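Local coordinates for protein octenoyl-CoA reductase/carboxylase (Streptomyces sp., PDB 4A0S) that catalyses the NADPH-dependent reductive carboxylation of 2-octenoyl-CoA, supplying an extender unit for cinnabaramide polyketide biosynthesis, at residues Asn77-Trp80 with Ser81-Glu85; Ala189-Thr192 with Trp193-Ala197; Ala370-Arg373 with Leu374-Gly378; Ala393-Ala396 with Cys397-Gln401. One frame throughout, in Å; residues are numbered along the deposited sequence.

Overall arrangement
All four contacts are local, made along a helix or at one of its ends, and they fall into two pairs. Interactions 1 and 4, with centres 11 Å apart, belong to helices packed against each other, both beside the bound NADP, with interaction 1 also lining the acyl-CoA site: Val79 and Met83 of interaction 1 meet Cys397, Val400 and Gln401 of interaction 4. Trp80 comes within about 3 Å of NADP and Val400 within about 4 Å, both side chain to cofactor. Interactions 2 and 3, centres 12 Å apart, touch where His190 CE1 lies 3.0 Å from Phe375 O. This pair is more remote; the side chain of Thr371 is about 11 Å from NADP.

Interaction 1 (Asn77-Trp80 with Ser81-Glu85). With CO8 (octanoyl-coenzyme A), chain E.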
loop_
_atom_site.group_PDB
_atom_site.type_symbol
_atom_site.label_atom_id
_atom_site.label_comp_id
_atom_site.label_asym_id
_atom_site.label_seq_id
_atom_site.Cartn_x
_atom_site.Cartn_y
_atom_site.Cartn_z
ATOM N N ASN A 77 28.224 -1.575 -11.721
ATOM C CA ASN A 77 27.989 -2.666 -12.662
ATOM C C ASN A 77 29.001 -2.663 -13.814
ATOM O O ASN A 77 29.307 -3.717 -14.375
ATOM C CB ASN A 77 26.531 -2.744 -13.161
ATOM C CG ASN A 77 26.127 -1.559 -14.050
ATOM O OD1 ASN A 77 26.853 -0.585 -14.186
ATOM N ND2 ASN A 77 24.947 -1.652 -14.661
ATOM N N THR A 78 29.531 -1.479 -14.121
ATOM C CA THR A 78 30.604 -1.318 -15.094
ATOM C C THR A 78 31.818 -2.071 -14.599
ATOM O O THR A 78 32.434 -2.828 -15.349
ATOM C CB THR A 78 30.961 0.175 -15.301
ATOM O OG1 THR A 78 29.753 0.931 -15.465
ATOM C CG2 THR A 78 31.885 0.364 -16.536
ATOM N N VAL A 79 32.157 -1.850 -13.331
ATOM C CA VAL A 79 33.190 -2.606 -12.633
ATOM C C VAL A 79 32.900 -4.110 -12.618
ATOM O O VAL A 79 33.777 -4.891 -12.976
ATOM C CB VAL A 79 33.378 -2.105 -11.183
ATOM C CG1 VAL A 79 34.424 -2.936 -10.444
ATOM C CG2 VAL A 79 33.724 -0.616 -11.166
ATOM N N TRP A 80 31.701 -4.513 -12.188
ATOM C CA TRP A 80 31.346 -5.931 -12.199
ATOM C C TRP A 80 31.550 -6.504 -13.601
ATOM O O TRP A 80 32.138 -7.568 -13.741
ATOM C CB TRP A 80 29.887 -6.172 -11.790
ATOM C CG TRP A 80 29.526 -5.793 -10.397
ATOM C CD1 TRP A 80 28.469 -5.015 -10.014
ATOM C CD2 TRP A 80 30.214 -6.152 -9.200
ATOM N NE1 TRP A 80 28.448 -4.883 -8.649
ATOM C CE2 TRP A 80 29.513 -5.560 -8.124
ATOM C CE3 TRP A 80 31.363 -6.906 -8.930
ATOM C CZ2 TRP A 80 29.913 -5.712 -6.789
ATOM C CZ3 TRP A 80 31.767 -7.062 -7.609
ATOM C CH2 TRP A 80 31.038 -6.469 -6.552
ATOM N N SER A 81 31.055 -5.790 -14.620
ATOM C CA SER A 81 31.222 -6.178 -16.031
ATOM C C SER A 81 32.660 -6.453 -16.388
ATOM O O SER A 81 32.983 -7.496 -16.952
ATOM C CB SER A 81 30.787 -5.058 -16.976
ATOM O OG SER A 81 29.417 -4.827 -16.897
ATOM N N ALA A 82 33.510 -5.467 -16.122
ATOM C CA ALA A 82 34.912 -5.536 -16.498
ATOM C C ALA A 82 35.671 -6.597 -15.708
ATOM O O ALA A 82 36.760 -7.012 -16.098
ATOM C CB ALA A 82 35.553 -4.194 -16.337
ATOM N N MET A 83 35.102 -7.012 -14.581
ATOM C CA MET A 83 35.629 -8.128 -13.802
ATOM C C MET A 83 35.035 -9.474 -14.216
ATOM O O MET A 83 35.443 -10.519 -13.693
ATOM C CB MET A 83 35.332 -7.915 -12.321
ATOM C CG MET A 83 36.106 -6.802 -11.674
ATOM S SD MET A 83 35.520 -6.479 -10.004
ATOM C CE MET A 83 35.754 -8.029 -9.187
ATOM N N PHE A 84 34.065 -9.442 -15.134
ATOM C CA PHE A 84 33.256 -10.623 -15.498
ATOM C C PHE A 84 32.562 -11.281 -14.290
ATOM O O PHE A 84 32.277 -12.485 -14.279
ATOM C CB PHE A 84 34.066 -11.616 -16.350
ATOM C CG PHE A 84 34.779 -10.967 -17.515
ATOM C CD1 PHE A 84 34.093 -10.638 -18.682
ATOM C CD2 PHE A 84 36.147 -10.678 -17.443
ATOM C CE1 PHE A 84 34.754 -10.027 -19.764
ATOM C CE2 PHE A 84 36.812 -10.067 -18.515
ATOM C CZ PHE A 84 36.112 -9.748 -19.677
ATOM N N GLU A 85 32.260 -10.457 -13.290
ATOM C CA GLU A 85 31.578 -10.899 -12.077
ATOM C C GLU A 85 30.145 -10.362 -11.932
ATOM O O GLU A 85 29.828 -9.284 -12.432
ATOM C CB GLU A 85 32.394 -10.513 -10.857
ATOM C CG GLU A 85 33.666 -11.300 -10.727
ATOM C CD GLU A 85 34.287 -11.131 -9.368
ATOM O OE1 GLU A 85 33.759 -10.324 -8.575
ATOM O OE2 GLU A 85 35.292 -11.811 -9.085
HETATM N N1A CO8 E . 31.152 -17.873 -17.562
HETATM C C2A CO8 E . 30.136 -18.055 -18.407
HETATM N N3A CO8 E . 28.908 -18.302 -17.965
HETATM C C4A CO8 E . 28.678 -18.368 -16.635
HETATM C C5A CO8 E . 29.707 -18.181 -15.720
HETATM C C6A CO8 E . 30.982 -17.928 -16.218
HETATM N N6A CO8 E . 32.004 -17.733 -15.379
HETATM N N7A CO8 E . 29.195 -18.295 -14.494
HETATM C C8A CO8 E . 27.892 -18.549 -14.627
HETATM N N9A CO8 E . 27.577 -18.595 -15.932
HETATM C C1B CO8 E . 26.252 -18.849 -16.560
HETATM C C2B CO8 E . 25.885 -20.335 -16.496
HETATM O O2B CO8 E . 25.231 -20.734 -17.722
HETATM C C3B CO8 E . 24.907 -20.347 -15.324
HETATM O O3B CO8 E . 24.006 -21.439 -15.432
HETATM P P3B CO8 E . 24.318 -22.706 -14.474
HETATM O O7A CO8 E . 24.349 -24.012 -15.447
HETATM O O8A CO8 E . 25.877 -22.636 -13.948
HETATM O O9A CO8 E . 23.373 -22.795 -13.342
HETATM C C4B CO8 E . 24.175 -19.018 -15.466
HETATM O O4B CO8 E . 25.198 -18.100 -15.876
HETATM C C5B CO8 E . 23.713 -18.467 -14.111
HETATM O O5B CO8 E . 23.151 -17.152 -14.297
HETATM P P1A CO8 E . 21.674 -16.991 -14.995
HETATM O O1A CO8 E . 21.367 -15.363 -15.028
HETATM O O2A CO8 E . 21.581 -17.539 -16.386
HETATM O O3A CO8 E . 20.630 -17.828 -14.037
HETATM P P2A CO8 E . 19.763 -17.303 -12.746
HETATM O O4A CO8 E . 19.750 -18.499 -11.688
HETATM O O5A CO8 E . 18.379 -16.833 -13.084
HETATM O O6A CO8 E . 20.644 -16.124 -12.037
HETATM C CBP CO8 E . 21.071 -13.932 -11.006
HETATM C CCP CO8 E . 20.012 -14.943 -11.505
HETATM C CDP CO8 E . 21.685 -14.545 -9.736
HETATM C CEP CO8 E . 20.335 -12.647 -10.624
HETATM C CAP CO8 E . 22.138 -13.683 -12.126
HETATM O OAP CO8 E . 21.548 -13.348 -13.424
HETATM C C9P CO8 E . 23.236 -12.652 -11.744
HETATM O O9P CO8 E . 24.125 -12.984 -10.951
HETATM N N8P CO8 E . 23.173 -11.440 -12.342
HETATM C C7P CO8 E . 24.213 -10.389 -12.135
HETATM C C6P CO8 E . 23.820 -9.253 -11.150
HETATM C C5P CO8 E . 25.043 -8.921 -10.261
HETATM O O5P CO8 E . 25.507 -9.780 -9.515
HETATM N N4P CO8 E . 25.697 -7.770 -10.399
HETATM C C3P CO8 E . 25.303 -6.532 -11.063
HETATM C C2P CO8 E . 25.121 -5.594 -9.860
HETATM S S1P CO8 E . 23.426 -4.902 -9.785
HETATM C "C1'" CO8 E . 23.785 -3.323 -10.395
HETATM O "O1'" CO8 E . 24.899 -2.783 -10.268
HETATM C "C2'" CO8 E . 22.728 -2.738 -11.060
HETATM C "C3'" CO8 E . 22.789 -1.477 -11.609
HETATM C "C4'" CO8 E . 21.651 -0.951 -12.232
HETATM C "C5'" CO8 E . 20.564 -1.951 -12.594
HETATM C "C6'" CO8 E . 19.530 -1.139 -13.403
HETATM C "C7'" CO8 E . 18.290 -1.965 -13.597
HETATM C "C8'" CO8 E . 17.349 -1.183 -14.518
#
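Asn77 and Ser81 meet one turn apart on helix 76-82, where Ser81 N donates to Asn77 O over 2.7 Å. Ala82 N reaches Thr78 O and Met83 N reaches Val79 O in the same way. The helix then closes in a Schellman motif: Phe84 takes positive phi (55°), Glu85 N bonds back to Trp80 O at 2.9 Å and Phe84 N to Ser81 O.

Asn77 O carries a second bond, from Ser81 OG at 2.8 Å; hydroxyl and amide N-H arrive on opposite faces of the carbonyl plane. The hydroxyl folds back to it because OG stands beside its own backbone N, opposite the carbonyl carbon (chi1 -66°). Val79 and Met83 run side by side, with CG1 of the valine 3.7 Å from SD of the methionine. The sulfur also lies obliquely beside the Trp80 indole, a Met-aromatic contact, while Glu85 OE1 comes within 3.9 Å of Trp80 CZ3, carboxylate and ring planes only 17° apart. The carboxylate is held by a salt bridge from OE2 to Lys44.

The acyl-CoA runs past the same turn: Trp80 CD1 packs on its C2P at 3.4 Å and Asn77 CB approaches the thioester oxygen O1' at 3.3 Å. Indole NE1 is hydrogen-bonded to a ribose oxygen of NADP, so Trp80 touches both ligands, and Asn77 ND2 is hydrogen-bonded to Ser115 OG. Around this turn, Val79 and Met83 rest on helix 393-401 and on Val46 of helix 46-49, while Ser81, Ala82 and Phe84 pack against Leu30 of strand 24-31.

Interaction 2 (Ala189-Thr192 with Trp193-Ala197); sequences AHLT and WEEAA
Thr192 and Glu195 form a capping box at the start of helix 193-197, and the tight part of the contact lies between them. Glu195 N donates to Thr192 OG1 at 3.1 Å, and in return Thr192 N donates to Glu195 OE1 at 2.8 Å with a nearly straight N-H...O angle of 167°. This second donor comes from above the carboxylate plane, well out of it. The threonine hydroxyl can face the first turn because OG1 is set between its own backbone N and carbonyl carbon (chi1 66°). Ala196 N completes the turn with a bond to Thr192 O at 2.9 Å. The Glu194 carboxylate packs beside the same hydroxyl, CD 3.2 Å from Thr192 OG1, without a hydrogen bond.

Leu191 packs more loosely alongside. Its CD2 lies 3.5 Å from Glu195 OE1 and its CD1 3.8 Å from Ala196 CA, whereas Leu191 CB and Ala196 CB are 4.2 Å apart. His190 and Ala189 are still farther from the helix; this side is no solvent face, however, for Leu191 is buried and touches Pro382, and His190 packs on helix 425-431. The indole of Trp193 turns from the cap toward strand 64-73 and makes a cation-pi contact with Lys187.

Glu194 and Glu195 also have partners outside the turn: Glu195 OE2 forms a salt bridge with Arg428 and a hydrogen bond with Asn437, and Glu194 OE2 accepts from Gly419 N. The capping carboxylate is therefore buried but well compensated; Arg428 probably stabilises its negative charge, and the cap ties the helix start to helix 425-431 near the C-terminus.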
loop_
_atom_site.group_PDB
_atom_site.type_symbol
_atom_site.label_atom_id
_atom_site.label_comp_id
_atom_site.label_asym_id
_atom_site.label_seq_id
_atom_site.Cartn_x
_atom_site.Cartn_y
_atom_site.Cartn_z
ATOM N N ALA A 189 18.134 20.789 -17.634
ATOM C CA ALA A 189 18.758 21.818 -18.477
ATOM C C ALA A 189 19.928 22.588 -17.814
ATOM O O ALA A 189 20.845 23.051 -18.493
ATOM C CB ALA A 189 17.698 22.775 -18.998
ATOM N N HIS A 190 19.894 22.713 -16.495
ATOM C CA HIS A 190 20.859 23.528 -15.791
ATOM C C HIS A 190 22.139 22.762 -15.504
ATOM O O HIS A 190 23.043 23.290 -14.881
ATOM C CB HIS A 190 20.254 23.968 -14.474
ATOM C CG HIS A 190 19.947 22.821 -13.563
ATOM N ND1 HIS A 190 18.836 22.020 -13.727
ATOM C CD2 HIS A 190 20.628 22.312 -12.511
ATOM C CE1 HIS A 190 18.831 21.086 -12.795
ATOM N NE2 HIS A 190 19.903 21.244 -12.039
ATOM N N LEU A 191 22.196 21.508 -15.939
ATOM C CA LEU A 191 23.323 20.655 -15.630
ATOM C C LEU A 191 24.250 20.532 -16.815
ATOM O O LEU A 191 23.807 20.566 -17.948
ATOM C CB LEU A 191 22.836 19.267 -15.274
ATOM C CG LEU A 191 22.067 19.125 -13.959
ATOM C CD1 LEU A 191 21.739 17.671 -13.765
ATOM C CD2 LEU A 191 22.831 19.690 -12.761
ATOM N N THR A 192 25.527 20.333 -16.541
ATOM C CA THR A 192 26.469 20.017 -17.582
ATOM C C THR A 192 26.221 18.567 -17.980
ATOM O O THR A 192 25.521 17.826 -17.275
ATOM C CB THR A 192 27.916 20.154 -17.091
ATOM O OG1 THR A 192 28.166 19.160 -16.097
ATOM C CG2 THR A 192 28.176 21.534 -16.510
ATOM N N TRP A 193 26.806 18.147 -19.091
ATOM C CA TRP A 193 26.642 16.778 -19.556
ATOM C C TRP A 193 27.053 15.772 -18.504
ATOM O O TRP A 193 26.291 14.847 -18.172
ATOM C CB TRP A 193 27.444 16.543 -20.822
ATOM C CG TRP A 193 26.994 17.355 -21.940
ATOM C CD1 TRP A 193 27.681 18.373 -22.532
ATOM C CD2 TRP A 193 25.735 17.266 -22.623
ATOM N NE1 TRP A 193 26.945 18.908 -23.547
ATOM C CE2 TRP A 193 25.742 18.251 -23.628
ATOM C CE3 TRP A 193 24.604 16.438 -22.491
ATOM C CZ2 TRP A 193 24.667 18.430 -24.509
ATOM C CZ3 TRP A 193 23.539 16.616 -23.361
ATOM C CH2 TRP A 193 23.569 17.613 -24.346
ATOM N N GLU A 194 28.259 15.964 -17.972
ATOM C CA GLU A 194 28.808 15.044 -17.002
ATOM C C GLU A 194 27.975 15.047 -15.708
ATOM O O GLU A 194 27.759 14.002 -15.089
ATOM C CB GLU A 194 30.292 15.339 -16.742
ATOM C CG GLU A 194 30.572 16.757 -16.254
ATOM C CD GLU A 194 30.742 17.774 -17.378
ATOM O OE1 GLU A 194 30.235 17.571 -18.507
ATOM O OE2 GLU A 194 31.397 18.800 -17.105
ATOM N N GLU A 195 27.469 16.209 -15.319
ATOM C CA GLU A 195 26.608 16.294 -14.134
ATOM C C GLU A 195 25.303 15.520 -14.326
ATOM O O GLU A 195 24.850 14.794 -13.432
ATOM C CB GLU A 195 26.256 17.742 -13.860
ATOM C CG GLU A 195 27.343 18.540 -13.178
ATOM C CD GLU A 195 27.107 20.028 -13.323
ATOM O OE1 GLU A 195 26.039 20.412 -13.821
ATOM O OE2 GLU A 195 27.992 20.815 -12.928
ATOM N N ALA A 196 24.702 15.710 -15.494
ATOM C CA ALA A 196 23.464 15.030 -15.878
ATOM C C ALA A 196 23.671 13.504 -15.954
ATOM O O ALA A 196 22.832 12.734 -15.486
ATOM C CB ALA A 196 22.971 15.569 -17.201
ATOM N N ALA A 197 24.818 13.095 -16.495
ATOM C CA ALA A 197 25.166 11.691 -16.727
ATOM C C ALA A 197 25.352 10.860 -15.462
ATOM O O ALA A 197 25.115 9.650 -15.484
ATOM C CB ALA A 197 26.430 11.604 -17.563
#

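Interaction 3 (Ala370-Arg373 with Leu374-Gly378); sequences ATNR and LFESG
Thr371 and Phe375 lie side by side one turn apart near the end of helix 365-376, and theirs is the main apolar contact. Methyl CG2 of the threonine is 3.6 Å from Phe375 CE2, and Thr371 O sits at the ring edge, 3.2 Å from CD2. The methyl is brought alongside the ring because it stands anti to the backbone N, and this leaves OG1 turned back to Glu367 O. Both residues press on Ala203 of helix 200-210.

The backbone bonds are helical. Leu374 N reaches Ala370 O and also makes a weak bond to Thr371 O, Phe375 N reaches Thr371 O, and Glu376 N gives a shorter bond to Asn372 O at 2.8 Å. Ser377 N still bonds to Arg373 O, after which Gly378 leaves the helix with positive phi (84°).

Polar and charged groups gather on another side. Glu376 crosses Asn372 with carboxylate and amide planes 39° apart, ND2 and OE2 being 3.6 Å from each other; ND2 is instead bonded to Pro186 O. Arg373 extends past Glu376, bringing CG to 3.7 Å from OE1 while its NE remains 5.3 Å from that oxygen.

Arg373 and Glu376 thus form no salt bridge, and their opposite charges could attract only weakly at this separation. The guanidinium reaches beyond Glu376 to lie close to the like-charged Arg305 of a neighbouring subunit, which Glu376 could offset only partly and at a distance.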
loop_
_atom_site.group_PDB
_atom_site.type_symbol
_atom_site.label_atom_id
_atom_site.label_comp_id
_atom_site.label_asym_id
_atom_site.label_seq_id
_atom_site.Cartn_x
_atom_site.Cartn_y
_atom_site.Cartn_z
ATOM N N ALA A 370 10.392 10.746 -11.908
ATOM C CA ALA A 370 10.248 11.374 -10.599
ATOM C C ALA A 370 11.615 11.832 -10.115
ATOM O O ALA A 370 11.770 12.942 -9.594
ATOM C CB ALA A 370 9.659 10.398 -9.621
ATOM N N THR A 371 12.605 10.960 -10.282
ATOM C CA THR A 371 13.973 11.300 -9.920
ATOM C C THR A 371 14.414 12.545 -10.682
ATOM O O THR A 371 14.918 13.513 -10.110
ATOM C CB THR A 371 14.906 10.116 -10.188
ATOM O OG1 THR A 371 14.474 9.011 -9.381
ATOM C CG2 THR A 371 16.355 10.476 -9.836
ATOM N N ASN A 372 14.211 12.503 -11.986
ATOM C CA ASN A 372 14.603 13.592 -12.867
ATOM C C ASN A 372 13.946 14.900 -12.445
ATOM O O ASN A 372 14.579 15.944 -12.475
ATOM C CB ASN A 372 14.245 13.258 -14.316
ATOM C CG ASN A 372 15.038 14.065 -15.303
ATOM O OD1 ASN A 372 16.201 14.398 -15.057
ATOM N ND2 ASN A 372 14.432 14.371 -16.430
ATOM N N ARG A 373 12.690 14.830 -12.014
ATOM C CA ARG A 373 11.986 16.013 -11.543
ATOM C C ARG A 373 12.655 16.632 -10.338
ATOM O O ARG A 373 12.655 17.845 -10.185
ATOM C CB ARG A 373 10.544 15.678 -11.208
ATOM C CG ARG A 373 9.731 15.539 -12.433
ATOM C CD ARG A 373 8.445 14.860 -12.113
ATOM N NE ARG A 373 7.578 14.902 -13.276
ATOM C CZ ARG A 373 6.330 14.444 -13.292
ATOM N NH1 ARG A 373 5.800 13.876 -12.212
ATOM N NH2 ARG A 373 5.623 14.536 -14.403
ATOM N N LEU A 374 13.220 15.791 -9.483
ATOM C CA LEU A 374 13.894 16.298 -8.300
ATOM C C LEU A 374 15.216 16.945 -8.681
ATOM O O LEU A 374 15.675 17.857 -8.019
ATOM C CB LEU A 374 14.109 15.182 -7.303
ATOM C CG LEU A 374 12.807 14.679 -6.668
ATOM C CD1 LEU A 374 13.077 13.451 -5.801
ATOM C CD2 LEU A 374 12.132 15.778 -5.851
ATOM N N PHE A 375 15.844 16.447 -9.747
ATOM C CA PHE A 375 17.046 17.106 -10.256
ATOM C C PHE A 375 16.682 18.417 -10.916
ATOM O O PHE A 375 17.365 19.427 -10.729
ATOM C CB PHE A 375 17.788 16.204 -11.236
ATOM C CG PHE A 375 18.629 15.194 -10.558
ATOM C CD1 PHE A 375 19.921 15.515 -10.154
ATOM C CD2 PHE A 375 18.120 13.940 -10.256
ATOM C CE1 PHE A 375 20.708 14.581 -9.493
ATOM C CE2 PHE A 375 18.909 12.992 -9.591
ATOM C CZ PHE A 375 20.202 13.319 -9.212
ATOM N N GLU A 376 15.571 18.385 -11.652
ATOM C CA GLU A 376 15.089 19.517 -12.429
ATOM C C GLU A 376 14.818 20.737 -11.561
ATOM O O GLU A 376 15.074 21.860 -11.987
ATOM C CB GLU A 376 13.834 19.134 -13.212
ATOM C CG GLU A 376 14.131 18.402 -14.510
ATOM C CD GLU A 376 12.866 17.920 -15.184
ATOM O OE1 GLU A 376 11.828 17.850 -14.502
ATOM O OE2 GLU A 376 12.902 17.640 -16.395
ATOM N N SER A 377 14.315 20.499 -10.348
ATOM C CA SER A 377 14.017 21.563 -9.389
ATOM C C SER A 377 15.247 21.953 -8.571
ATOM O O SER A 377 15.233 22.965 -7.858
ATOM C CB SER A 377 12.949 21.075 -8.423
ATOM O OG SER A 377 13.482 20.043 -7.621
ATOM N N GLY A 378 16.285 21.121 -8.623
ATOM C CA GLY A 378 17.491 21.381 -7.846
ATOM C C GLY A 378 17.342 20.874 -6.420
ATOM O O GLY A 378 18.237 21.055 -5.594
#

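Interaction 4 (Ala393-Ala396 with Cys397-Gln401); sequences AAEA and CRVVQ
Glu395 and Val399 cross at about a right angle on helix 393-401, the carboxylate OE2 coming 3.9 Å from methyl CG2. That methyl also lies 3.4 Å from Glu395 O, the oxygen to which Val399 N donates at 2.7 Å. The glutamate chain bends at its second torsion (chi2 57°), which carries its end back over the following turn. Its OE1 is held by a salt bridge to Arg47.

Arg398 leads away from the first turn and curls toward Gln401. NH1 donates to Gln401 OE1 at 2.9 Å: the oxygen lies in the guanidinium plane, at its edge, whereas the nitrogen stands above the amide carbonyl plane. NH2 makes a salt bridge with Asp43, and the Gln401 amide is itself fixed by Lys44 O and Val46 N. On the inner side, Ala396 packs against strand 408-412, and Val400 touches both that strand and NADP. Cys397, Val400 and Gln401 also pack on Val79 of helix 76-82.

The helix links parallel strands 384-389 and 408-412 in a beta-alpha-beta unit. Its outer charges turn to residues 43-47, where Asp43, paired with Arg398, and Glu395, paired with Arg47, would probably offset the closeness of the two arginines.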
loop_
_atom_site.group_PDB
_atom_site.type_symbol
_atom_site.label_atom_id
_atom_site.label_comp_id
_atom_site.label_asym_id
_atom_site.label_seq_id
_atom_site.Cartn_x
_atom_site.Cartn_y
_atom_site.Cartn_z
ATOM N N ALA A 393 38.511 6.095 -19.372
ATOM C CA ALA A 393 37.370 5.446 -18.718
ATOM C C ALA A 393 37.781 4.196 -17.952
ATOM O O ALA A 393 37.213 3.888 -16.908
ATOM C CB ALA A 393 36.278 5.121 -19.731
ATOM N N ALA A 394 38.796 3.490 -18.452
ATOM C CA ALA A 394 39.326 2.325 -17.722
ATOM C C ALA A 394 39.818 2.711 -16.309
ATOM O O ALA A 394 39.527 2.038 -15.322
ATOM C CB ALA A 394 40.430 1.656 -18.519
ATOM N N GLU A 395 40.548 3.814 -16.239
ATOM C CA GLU A 395 41.064 4.334 -14.983
ATOM C C GLU A 395 39.910 4.754 -14.112
ATOM O O GLU A 395 39.867 4.424 -12.933
ATOM C CB GLU A 395 41.968 5.540 -15.244
ATOM C CG GLU A 395 42.581 6.153 -13.995
ATOM C CD GLU A 395 43.379 5.156 -13.179
ATOM O OE1 GLU A 395 43.947 4.195 -13.755
ATOM O OE2 GLU A 395 43.422 5.330 -11.948
ATOM N N ALA A 396 38.961 5.472 -14.706
ATOM C CA ALA A 396 37.757 5.886 -13.987
ATOM C C ALA A 396 37.116 4.674 -13.339
ATOM O O ALA A 396 36.786 4.690 -12.163
ATOM C CB ALA A 396 36.792 6.584 -14.918
ATOM N N CYS A 397 36.983 3.608 -14.116
ATOM C CA CYS A 397 36.443 2.344 -13.637
ATOM C C CYS A 397 37.276 1.747 -12.505
ATOM O O CYS A 397 36.741 1.345 -11.466
ATOM C CB CYS A 397 36.351 1.367 -14.793
ATOM S SG CYS A 397 35.191 0.070 -14.489
ATOM N N ARG A 398 38.592 1.713 -12.711
ATOM C CA ARG A 398 39.520 1.263 -11.689
ATOM C C ARG A 398 39.348 2.086 -10.422
ATOM O O ARG A 398 39.372 1.551 -9.317
ATOM C CB ARG A 398 40.952 1.393 -12.216
ATOM C CG ARG A 398 42.041 0.937 -11.262
ATOM C CD ARG A 398 41.931 -0.545 -10.994
ATOM N NE ARG A 398 43.081 -1.046 -10.257
ATOM C CZ ARG A 398 43.136 -2.238 -9.669
ATOM N NH1 ARG A 398 42.092 -3.058 -9.715
ATOM N NH2 ARG A 398 44.236 -2.600 -9.022
ATOM N N VAL A 399 39.190 3.392 -10.574
ATOM C CA VAL A 399 38.993 4.257 -9.413
ATOM C C VAL A 399 37.828 3.747 -8.577
ATOM O O VAL A 399 37.969 3.542 -7.379
ATOM C CB VAL A 399 38.779 5.737 -9.829
ATOM C CG1 VAL A 399 38.063 6.515 -8.722
ATOM C CG2 VAL A 399 40.121 6.393 -10.189
ATOM N N VAL A 400 36.685 3.535 -9.229
ATOM C CA VAL A 400 35.502 3.008 -8.560
ATOM C C VAL A 400 35.739 1.604 -8.028
ATOM O O VAL A 400 35.376 1.300 -6.904
ATOM C CB VAL A 400 34.261 3.033 -9.480
ATOM C CG1 VAL A 400 33.069 2.287 -8.816
ATOM C CG2 VAL A 400 33.900 4.470 -9.791
ATOM N N GLN A 401 36.376 0.762 -8.836
ATOM C CA GLN A 401 36.758 -0.566 -8.368
ATOM C C GLN A 401 37.557 -0.524 -7.069
ATOM O O GLN A 401 37.321 -1.318 -6.166
ATOM C CB GLN A 401 37.545 -1.323 -9.426
ATOM C CG GLN A 401 37.845 -2.750 -8.982
ATOM C CD GLN A 401 38.577 -3.527 -10.027
ATOM O OE1 GLN A 401 39.352 -2.975 -10.781
ATOM N NE2 GLN A 401 38.341 -4.826 -10.070
#